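Local coordinates for protein epsin-3 (Saccharomyces cerevisiae, PDB 3ONK) that helps recruit clathrin to the Golgi network and endosomes and binds phosphoinositide-rich membranes, the part here being its ENTH domain, at residues M51-F56 and N94-L99; Q66-L71 and I114-R119; T10-K15 and D33-G38. All blocks are in the same frame, centred on the assembly; numbering follows the deposited sequence.

Contact 1. Residues M51-F56 and N94-L99; sequences MIFRRF and NLIRIL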
loop_
_atom_site.group_PDB
_atom_site.type_symbol
_atom_site.label_atom_id
_atom_site.label_comp_id
_atom_site.label_asym_id
_atom_site.label_seq_id
_atom_site.Cartn_x
_atom_site.Cartn_y
_atom_site.Cartn_z
ATOM N N MET A 51 -2.675 8.947 4.452
ATOM C CA MET A 51 -3.238 8.852 3.118
ATOM C C MET A 51 -3.486 7.406 2.680
ATOM O O MET A 51 -4.530 7.098 2.097
ATOM C CB MET A 51 -2.316 9.556 2.121
ATOM C CG MET A 51 -2.180 11.064 2.330
ATOM S SD MET A 51 -3.717 11.980 2.086
ATOM C CE MET A 51 -4.393 11.148 0.662
ATOM N N ILE A 52 -2.531 6.520 2.957
ATOM C CA ILE A 52 -2.640 5.143 2.483
ATOM C C ILE A 52 -3.773 4.390 3.155
ATOM O O ILE A 52 -4.493 3.641 2.504
ATOM C CB ILE A 52 -1.344 4.330 2.677
ATOM C CG1 ILE A 52 -0.288 4.740 1.651
ATOM C CG2 ILE A 52 -1.636 2.839 2.490
ATOM C CD1 ILE A 52 0.869 3.734 1.531
ATOM N N PHE A 53 -3.935 4.583 4.461
ATOM C CA PHE A 53 -4.944 3.817 5.188
ATOM C C PHE A 53 -6.340 4.432 5.080
ATOM O O PHE A 53 -7.339 3.727 5.218
ATOM C CB PHE A 53 -4.535 3.598 6.640
ATOM C CG PHE A 53 -3.281 2.778 6.796
ATOM C CD1 PHE A 53 -3.171 1.536 6.189
ATOM C CD2 PHE A 53 -2.223 3.239 7.557
ATOM C CE1 PHE A 53 -2.023 0.766 6.330
ATOM C CE2 PHE A 53 -1.059 2.472 7.702
ATOM C CZ PHE A 53 -0.962 1.238 7.082
ATOM N N ARG A 54 -6.412 5.736 4.820
ATOM C CA ARG A 54 -7.696 6.375 4.545
ATOM C C ARG A 54 -8.460 5.521 3.563
ATOM O O ARG A 54 -9.671 5.378 3.653
ATOM C CB ARG A 54 -7.511 7.780 3.971
ATOM C CG ARG A 54 -6.981 8.767 4.993
ATOM C CD ARG A 54 -6.995 10.200 4.500
ATOM N NE ARG A 54 -6.460 11.086 5.529
ATOM C CZ ARG A 54 -7.173 11.568 6.541
ATOM N NH1 ARG A 54 -8.462 11.259 6.656
ATOM N NH2 ARG A 54 -6.600 12.362 7.437
ATOM N N ARG A 55 -7.726 4.940 2.624
ATOM C CA ARG A 55 -8.325 4.120 1.585
ATOM C C ARG A 55 -9.004 2.861 2.149
ATOM O O ARG A 55 -10.137 2.542 1.776
ATOM C CB ARG A 55 -7.271 3.768 0.530
ATOM C CG ARG A 55 -7.393 4.585 -0.757
ATOM C CD ARG A 55 -7.375 6.095 -0.488
ATOM N NE ARG A 55 -6.077 6.701 -0.795
ATOM C CZ ARG A 55 -5.686 7.908 -0.384
ATOM N NH1 ARG A 55 -6.494 8.660 0.369
ATOM N NH2 ARG A 55 -4.478 8.357 -0.718
ATOM N N PHE A 56 -8.321 2.172 3.064
ATOM C CA PHE A 56 -8.815 0.919 3.633
ATOM C C PHE A 56 -10.104 1.090 4.401
ATOM O O PHE A 56 -10.887 0.147 4.544
ATOM C CB PHE A 56 -7.774 0.296 4.567
ATOM C CG PHE A 56 -6.468 0.020 3.905
ATOM C CD1 PHE A 56 -6.325 0.193 2.537
ATOM C CD2 PHE A 56 -5.382 -0.416 4.635
ATOM C CE1 PHE A 56 -5.120 -0.061 1.915
ATOM C CE2 PHE A 56 -4.176 -0.665 4.019
ATOM C CZ PHE A 56 -4.045 -0.493 2.659
ATOM N N ASN A 94 -3.964 -4.464 12.461
ATOM C CA ASN A 94 -5.387 -4.602 12.772
ATOM C C ASN A 94 -6.296 -4.097 11.651
ATOM O O ASN A 94 -7.181 -4.803 11.175
ATOM C CB ASN A 94 -5.683 -3.833 14.075
ATOM C CG ASN A 94 -4.663 -2.694 14.341
ATOM O OD1 ASN A 94 -3.587 -2.919 14.928
ATOM N ND2 ASN A 94 -4.998 -1.476 13.894
ATOM N N LEU A 95 -6.057 -2.856 11.252
ATOM C CA LEU A 95 -6.824 -2.180 10.218
ATOM C C LEU A 95 -6.621 -2.862 8.861
ATOM O O LEU A 95 -7.550 -2.970 8.067
ATOM C CB LEU A 95 -6.385 -0.712 10.154
ATOM C CG LEU A 95 -7.229 0.403 9.516
ATOM C CD1 LEU A 95 -6.345 1.268 8.632
ATOM C CD2 LEU A 95 -8.432 -0.112 8.729
ATOM N N ILE A 96 -5.401 -3.316 8.600
ATOM C CA ILE A 96 -5.087 -3.956 7.331
ATOM C C ILE A 96 -5.843 -5.275 7.218
ATOM O O ILE A 96 -6.373 -5.615 6.142
ATOM C CB ILE A 96 -3.569 -4.184 7.203
ATOM C CG1 ILE A 96 -2.822 -2.850 7.318
ATOM C CG2 ILE A 96 -3.224 -4.907 5.909
ATOM C CD1 ILE A 96 -1.317 -2.989 7.289
ATOM N N ARG A 97 -5.901 -5.993 8.345
ATOM C CA ARG A 97 -6.586 -7.280 8.457
ATOM C C ARG A 97 -8.036 -7.212 8.001
ATOM O O ARG A 97 -8.587 -8.194 7.507
ATOM C CB ARG A 97 -6.537 -7.800 9.906
ATOM C CG ARG A 97 -5.154 -8.236 10.374
ATOM C CD ARG A 97 -5.214 -9.353 11.442
ATOM N NE ARG A 97 -3.880 -9.690 11.938
ATOM C CZ ARG A 97 -3.123 -10.672 11.457
ATOM N NH1 ARG A 97 -1.922 -10.884 11.972
ATOM N NH2 ARG A 97 -3.566 -11.446 10.472
ATOM N N ILE A 98 -8.659 -6.056 8.182
ATOM C CA ILE A 98 -10.048 -5.887 7.774
ATOM C C ILE A 98 -10.230 -6.311 6.318
ATOM O O ILE A 98 -11.266 -6.863 5.960
ATOM C CB ILE A 98 -10.529 -4.418 7.957
ATOM C CG1 ILE A 98 -12.047 -4.323 7.828
ATOM C CG2 ILE A 98 -9.892 -3.492 6.933
ATOM C CD1 ILE A 98 -12.552 -2.886 7.730
ATOM N N LEU A 99 -9.215 -6.072 5.486
ATOM C CA LEU A 99 -9.331 -6.329 4.047
ATOM C C LEU A 99 -9.349 -7.807 3.710
ATOM O O LEU A 99 -9.644 -8.182 2.573
ATOM C CB LEU A 99 -8.209 -5.632 3.266
ATOM C CG LEU A 99 -8.312 -4.105 3.266
ATOM C CD1 LEU A 99 -7.176 -3.472 2.443
ATOM C CD2 LEU A 99 -9.679 -3.677 2.748
#
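The ring of Phe56 is covered on both faces: Leu99 CD1 sits over one, while its own helix covers the other with the carbonyl oxygen of Ile52 and, further toward the rim, Phe53 CA. The methyl lies 3.9 Å from the ring centroid, only 15° off the ring normal, a CH-pi contact in which the leucine side chain crosses the phenylalanine at about a right angle. At the edge of the same ring comes Ile96 CG1, near the ring plane and 4.2 Å from Phe56 CE2. This is part of the buried interior of an ENTH domain, an all-helical solenoid-like fold, where helix 42-57 meets the short helix 93-97 and the turn that follows it.

Ile96 serves two rings. Its CG1, placed anti to the carbonyl carbon (chi1 -58°), also reaches Phe53 CE1 at 3.8 Å, so one methylene touches both phenylalanines, whose rings already meet with Phe56 CD2 at the edge of Phe53. Leu95 closes the side nearer the surface with its two methyls divided between the aromatics: CD2 approaches Phe56 CB at 4.2 Å, and CD1 goes to Phe53. Across the two segments the side-chain contacts are all apolar, the CH-pi contact of Leu99 among them. Further in, Phe56 packs on Ala70 and Leu99 on Ile67 of helix 64-80, while Ile96 and Leu99 both touch Val120 of helix 113-127. Phe53 meets Leu95 obliquely and near the root of its side chain, with Leu95 CD1 3.6 Å from Phe53 CB and 3.9 Å from CG.

Contact 2. Residues Q66-L71 and I114-R119; sequences QIYKAL and INVRTR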
loop_
_atom_site.group_PDB
_atom_site.type_symbol
_atom_site.label_atom_id
_atom_site.label_comp_id
_atom_site.label_asym_id
_atom_site.label_seq_id
_atom_site.Cartn_x
_atom_site.Cartn_y
_atom_site.Cartn_z
ATOM N N GLN A 66 -8.879 1.652 -5.827
ATOM C CA GLN A 66 -8.088 2.525 -4.967
ATOM C C GLN A 66 -7.455 1.760 -3.801
ATOM O O GLN A 66 -6.345 2.062 -3.365
ATOM C CB GLN A 66 -8.950 3.683 -4.445
ATOM C CG GLN A 66 -9.372 4.665 -5.529
ATOM C CD GLN A 66 -10.072 5.902 -4.980
ATOM O OE1 GLN A 66 -11.261 5.871 -4.664
ATOM N NE2 GLN A 66 -9.334 7.000 -4.876
ATOM N N ILE A 67 -8.178 0.767 -3.302
ATOM C CA ILE A 67 -7.670 -0.099 -2.256
ATOM C C ILE A 67 -6.595 -1.027 -2.804
ATOM O O ILE A 67 -5.554 -1.216 -2.173
ATOM C CB ILE A 67 -8.805 -0.933 -1.631
ATOM C CG1 ILE A 67 -9.749 -0.023 -0.841
ATOM C CG2 ILE A 67 -8.234 -2.046 -0.747
ATOM C CD1 ILE A 67 -10.878 -0.767 -0.181
ATOM N N TYR A 68 -6.843 -1.590 -3.986
ATOM C CA TYR A 68 -5.844 -2.440 -4.628
ATOM C C TYR A 68 -4.535 -1.669 -4.856
ATOM O O TYR A 68 -3.444 -2.166 -4.553
ATOM C CB TYR A 68 -6.359 -3.018 -5.952
ATOM C CG TYR A 68 -5.421 -4.071 -6.500
ATOM C CD1 TYR A 68 -5.338 -5.311 -5.899
ATOM C CD2 TYR A 68 -4.605 -3.818 -7.593
ATOM C CE1 TYR A 68 -4.494 -6.279 -6.364
ATOM C CE2 TYR A 68 -3.732 -4.793 -8.072
ATOM C CZ TYR A 68 -3.693 -6.027 -7.445
ATOM O OH TYR A 68 -2.859 -7.030 -7.883
ATOM N N LYS A 69 -4.660 -0.440 -5.355
ATOM C CA LYS A 69 -3.493 0.410 -5.616
ATOM C C LYS A 69 -2.765 0.850 -4.329
ATOM O O LYS A 69 -1.541 0.994 -4.312
ATOM C CB LYS A 69 -3.908 1.607 -6.472
ATOM C CG LYS A 69 -4.395 1.181 -7.868
ATOM C CD LYS A 69 -5.131 2.299 -8.612
ATOM C CE LYS A 69 -4.209 3.099 -9.489
ATOM N NZ LYS A 69 -4.926 4.134 -10.252
ATOM N N ALA A 70 -3.522 1.047 -3.252
ATOM C CA ALA A 70 -2.936 1.308 -1.934
ATOM C C ALA A 70 -2.139 0.111 -1.406
ATOM O O ALA A 70 -1.109 0.276 -0.728
ATOM C CB ALA A 70 -4.016 1.692 -0.948
ATOM N N LEU A 71 -2.612 -1.098 -1.709
ATOM C CA LEU A 71 -1.887 -2.314 -1.326
ATOM C C LEU A 71 -0.573 -2.440 -2.082
ATOM O O LEU A 71 0.472 -2.684 -1.475
ATOM C CB LEU A 71 -2.736 -3.576 -1.550
ATOM C CG LEU A 71 -3.981 -3.765 -0.659
ATOM C CD1 LEU A 71 -4.719 -5.036 -1.083
ATOM C CD2 LEU A 71 -3.612 -3.819 0.822
ATOM N N ILE A 114 -11.138 -10.824 -5.013
ATOM C CA ILE A 114 -10.143 -11.896 -4.860
ATOM C C ILE A 114 -8.691 -11.393 -4.926
ATOM O O ILE A 114 -7.812 -11.896 -4.227
ATOM C CB ILE A 114 -10.386 -13.077 -5.825
ATOM C CG1 ILE A 114 -9.536 -14.283 -5.398
ATOM C CG2 ILE A 114 -10.180 -12.665 -7.301
ATOM C CD1 ILE A 114 -10.046 -15.615 -5.921
ATOM N N ASN A 115 -8.454 -10.379 -5.745
ATOM C CA ASN A 115 -7.133 -9.778 -5.837
ATOM C C ASN A 115 -6.739 -9.010 -4.584
ATOM O O ASN A 115 -5.588 -9.062 -4.147
ATOM C CB ASN A 115 -7.080 -8.873 -7.059
ATOM C CG ASN A 115 -7.295 -9.641 -8.331
ATOM O OD1 ASN A 115 -6.698 -10.704 -8.524
ATOM N ND2 ASN A 115 -8.164 -9.134 -9.196
ATOM N N VAL A 116 -7.701 -8.298 -4.008
ATOM C CA VAL A 116 -7.464 -7.550 -2.785
ATOM C C VAL A 116 -7.082 -8.486 -1.639
ATOM O O VAL A 116 -6.119 -8.219 -0.909
ATOM C CB VAL A 116 -8.700 -6.702 -2.391
ATOM C CG1 VAL A 116 -8.524 -6.115 -0.994
ATOM C CG2 VAL A 116 -8.963 -5.598 -3.436
ATOM N N ARG A 117 -7.828 -9.588 -1.497
ATOM C CA ARG A 117 -7.620 -10.528 -0.385
ATOM C C ARG A 117 -6.272 -11.222 -0.477
ATOM O O ARG A 117 -5.566 -11.332 0.518
ATOM C CB ARG A 117 -8.728 -11.586 -0.316
ATOM C CG ARG A 117 -10.127 -11.034 -0.155
ATOM C CD ARG A 117 -11.099 -12.141 0.282
ATOM N NE ARG A 117 -11.269 -13.164 -0.745
ATOM C CZ ARG A 117 -12.113 -13.047 -1.764
ATOM N NH1 ARG A 117 -12.864 -11.964 -1.885
ATOM N NH2 ARG A 117 -12.216 -14.012 -2.656
ATOM N N THR A 118 -5.932 -11.697 -1.675
ATOM C CA THR A 118 -4.643 -12.339 -1.925
ATOM C C THR A 118 -3.460 -11.375 -1.758
ATOM O O THR A 118 -2.404 -11.773 -1.258
ATOM C CB THR A 118 -4.590 -13.017 -3.318
ATOM O OG1 THR A 118 -4.592 -12.024 -4.347
ATOM C CG2 THR A 118 -5.793 -13.931 -3.514
ATOM N N ARG A 119 -3.624 -10.112 -2.156
ATOM C CA ARG A 119 -2.575 -9.118 -1.909
ATOM C C ARG A 119 -2.442 -8.850 -0.420
ATOM O O ARG A 119 -1.342 -8.714 0.106
ATOM C CB ARG A 119 -2.876 -7.784 -2.601
ATOM C CG ARG A 119 -2.841 -7.811 -4.110
ATOM C CD ARG A 119 -1.556 -8.408 -4.621
ATOM N NE ARG A 119 -0.407 -7.513 -4.485
ATOM C CZ ARG A 119 0.068 -6.728 -5.454
ATOM N NH1 ARG A 119 1.130 -5.963 -5.227
ATOM N NH2 ARG A 119 -0.507 -6.708 -6.646
#
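Leu71 pushes its CD1 methyl into the hollow between Val116 and Arg119, one turn apart on the facing helix. It sits 3.5 Å from the carbonyl oxygen of Val116 and 3.6 Å from Arg119 CB, with Val116 CG1 closing the hollow at 4.0 Å. Val116 in turn is the bump on the other side: its CG1 stands between Leu71 CD1 and Ile67 CG2, one turn apart on helix 64-80, and the valine side chain crosses that of Ile67 at about a right angle.

Tyr68 fills the outer flank. With CG anti to the backbone N (chi1 -171°), the ring reaches across to helix 113-127 and fits between Asn115 and Arg119. The backbone carbonyl oxygen of Asn115 lies at the ring edge, in its plane, and Asn115 CB is 3.7 Å from Tyr68 CE1.

Helices 64-80 and 113-127 belong to the right-handed superhelix of alpha-helices of the ENTH domain; these turns run nearly parallel, their axes 24° apart and 9.8 Å away at closest approach. Leu99 covers the buried side of the interface, touching both Ile67 and Leu71, and Phe56 of helix 42-57 also packs on Leu71.

Arg119 runs counter to Leu71, then two bends in its chain take it along one side of the tyrosine to the hydroxyl. Those bends set the guanidinium perpendicular to the ring and give the contact its polar bond: Arg119 NH2 donates to Tyr68 OH at 2.7 Å, with a bent N-H...O angle of 132° and the oxygen tilted slightly from the guanidinium plane.

Contact 3. Residues T10-K15 and D33-G38; sequences TEMEGK and DQISQG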
loop_
_atom_site.group_PDB
_atom_site.type_symbol
_atom_site.label_atom_id
_atom_site.label_comp_id
_atom_site.label_asym_id
_atom_site.label_seq_id
_atom_site.Cartn_x
_atom_site.Cartn_y
_atom_site.Cartn_z
ATOM N N THR A 10 -0.645 18.308 0.829
ATOM C CA THR A 10 0.750 18.657 0.608
ATOM C C THR A 10 1.231 17.904 -0.642
ATOM O O THR A 10 0.548 17.004 -1.155
ATOM C CB THR A 10 1.645 18.256 1.795
ATOM O OG1 THR A 10 1.643 16.829 1.912
ATOM C CG2 THR A 10 1.134 18.864 3.105
ATOM N N GLU A 11 2.405 18.284 -1.122
ATOM C CA GLU A 11 3.005 17.657 -2.290
ATOM C C GLU A 11 3.039 16.147 -2.142
ATOM O O GLU A 11 2.671 15.421 -3.063
ATOM C CB GLU A 11 4.434 18.146 -2.479
ATOM C CG GLU A 11 4.599 19.269 -3.457
ATOM C CD GLU A 11 6.042 19.393 -3.889
ATOM O OE1 GLU A 11 6.543 18.480 -4.602
ATOM O OE2 GLU A 11 6.677 20.388 -3.492
ATOM N N MET A 12 3.488 15.682 -0.980
ATOM C CA MET A 12 3.610 14.243 -0.748
ATOM C C MET A 12 2.246 13.554 -0.637
ATOM O O MET A 12 2.064 12.444 -1.125
ATOM C CB MET A 12 4.476 13.955 0.482
ATOM C CG MET A 12 4.720 12.469 0.758
ATOM S SD MET A 12 5.490 11.571 -0.611
ATOM C CE MET A 12 7.072 12.385 -0.785
ATOM N N GLU A 13 1.293 14.199 0.020
ATOM C CA GLU A 13 -0.056 13.648 0.103
ATOM C C GLU A 13 -0.678 13.602 -1.295
ATOM O O GLU A 13 -1.476 12.713 -1.602
ATOM C CB GLU A 13 -0.930 14.474 1.052
ATOM C CG GLU A 13 -0.499 14.388 2.498
ATOM C CD GLU A 13 -1.116 15.467 3.370
ATOM O OE1 GLU A 13 -1.694 16.434 2.828
ATOM O OE2 GLU A 13 -1.023 15.341 4.606
ATOM N N GLY A 14 -0.288 14.547 -2.148
ATOM C CA GLY A 14 -0.736 14.558 -3.529
ATOM C C GLY A 14 -0.153 13.395 -4.328
ATOM O O GLY A 14 -0.819 12.813 -5.181
ATOM N N LYS A 15 1.108 13.067 -4.066
ATOM C CA LYS A 15 1.749 11.964 -4.754
ATOM C C LYS A 15 1.060 10.648 -4.381
ATOM O O LYS A 15 0.731 9.839 -5.257
ATOM C CB LYS A 15 3.239 11.918 -4.407
ATOM C CG LYS A 15 4.076 12.978 -5.101
ATOM C CD LYS A 15 5.566 12.730 -4.865
ATOM C CE LYS A 15 6.430 13.502 -5.840
ATOM N NZ LYS A 15 6.110 14.943 -5.836
ATOM N N ASP A 33 8.740 5.122 -5.951
ATOM C CA ASP A 33 10.059 5.452 -5.399
ATOM C C ASP A 33 10.091 6.854 -4.778
ATOM O O ASP A 33 10.653 7.051 -3.701
ATOM C CB ASP A 33 11.147 5.317 -6.468
ATOM C CG ASP A 33 12.483 4.846 -5.890
ATOM O OD1 ASP A 33 12.499 4.310 -4.765
ATOM O OD2 ASP A 33 13.515 5.001 -6.569
ATOM N N GLN A 34 9.478 7.828 -5.450
ATOM C CA GLN A 34 9.404 9.190 -4.901
ATOM C C GLN A 34 8.741 9.162 -3.533
ATOM O O GLN A 34 9.189 9.816 -2.588
ATOM C CB GLN A 34 8.651 10.132 -5.854
ATOM C CG GLN A 34 9.478 10.567 -7.083
ATOM C CD GLN A 34 8.661 11.355 -8.107
ATOM O OE1 GLN A 34 7.494 11.055 -8.338
ATOM N NE2 GLN A 34 9.282 12.351 -8.735
ATOM N N ILE A 35 7.667 8.386 -3.423
ATOM C CA ILE A 35 6.950 8.284 -2.168
ATOM C C ILE A 35 7.798 7.556 -1.117
ATOM O O ILE A 35 7.821 7.926 0.063
ATOM C CB ILE A 35 5.589 7.599 -2.381
ATOM C CG1 ILE A 35 4.651 8.538 -3.163
ATOM C CG2 ILE A 35 4.987 7.237 -1.060
ATOM C CD1 ILE A 35 3.521 7.816 -3.886
ATOM N N SER A 36 8.500 6.520 -1.559
ATOM C CA SER A 36 9.431 5.817 -0.704
ATOM C C SER A 36 10.439 6.789 -0.092
ATOM O O SER A 36 10.739 6.705 1.095
ATOM C CB SER A 36 10.137 4.702 -1.490
ATOM O OG SER A 36 11.024 3.995 -0.659
ATOM N N GLN A 37 10.955 7.714 -0.899
ATOM C CA GLN A 37 11.883 8.727 -0.393
ATOM C C GLN A 37 11.270 9.517 0.766
ATOM O O GLN A 37 11.970 9.875 1.713
ATOM C CB GLN A 37 12.330 9.702 -1.494
ATOM C CG GLN A 37 12.857 9.055 -2.761
ATOM C CD GLN A 37 14.045 8.159 -2.519
ATOM O OE1 GLN A 37 13.994 6.958 -2.785
ATOM N NE2 GLN A 37 15.131 8.737 -2.017
ATOM N N GLY A 38 9.969 9.787 0.685
ATOM C CA GLY A 38 9.282 10.542 1.708
ATOM C C GLY A 38 9.160 9.815 3.043
ATOM O O GLY A 38 8.933 10.459 4.065
#
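Met12 and Ile35 cross obliquely, with the sulfur of the methionine lying against the root of the isoleucine: Met12 SD is 3.9 Å from Ile35 CA and 4.1 Å from Ile35 CG1. The thioether gets there by a bend. Met12 leaves its helix with CG opposite the backbone N (chi1 -177°), then turns at both chi2 and chi3, which carries CE onto the backbone of helix 29-38. There the methyl rests 3.8 Å from the carbonyl oxygen of Gln34 and 3.8 Å from Gly38 CA. A CB on Gly38 would collide with this methyl, so the bare backbone makes the seat for it. An alanine in place of Met12 would lack both sulfur and methyl, and would probably leave a gap over Gly38 and one flank of Ile35 uncovered.

Lys15, one turn on, meets the other end of the patch. Its CB packs on Ile35 CG1 at 3.9 Å, while Ile35 CD1 reaches past it to the carbonyl oxygen of Lys15. Farther out, the lysine chain crosses Gln34 at about a right angle, bringing Lys15 CE to 3.7 Å from Gln34 OE1; this is a contact of the aliphatic chain with the amide. The ammonium itself turns back along its own helix to Glu11, a long salt bridge.

Ile35 continues inward onto Val16 and Ala19 and onto Leu77 of helix 64-80, and Met12 onto Ile48 of helix 42-57. The start of helix 11-19 is fixed by a capping box: Thr10 OG1 accepts from Glu13 N, and Glu13 OE1 accepts from Thr10 N. The segments 11-15 and 33-38 of two consecutive helices run at 138°, and with the cap at the start of the first they form a splayed helical hairpin at the N-terminal end of this ENTH domain.

From the N terminus, contact 3 closes first, bringing 33-38 back against 10-15 with 17 residues between. Contact 1 then opens on helix 42-57, and before it closes at 94-99 the chain has already passed 66-71, where contact 2 opens; contact 2 closes only at 114-119. The two longer loops therefore cross rather than nest, while contact 3 stands in series before both. Contacts 1 and 2 touch along helix 64-80, making one continuous core of helices 42-57, 64-80, 93-97 and 113-127. Contact 3 joins this core through Glu13 on Met51, but lies across the chain's centre from contact 2.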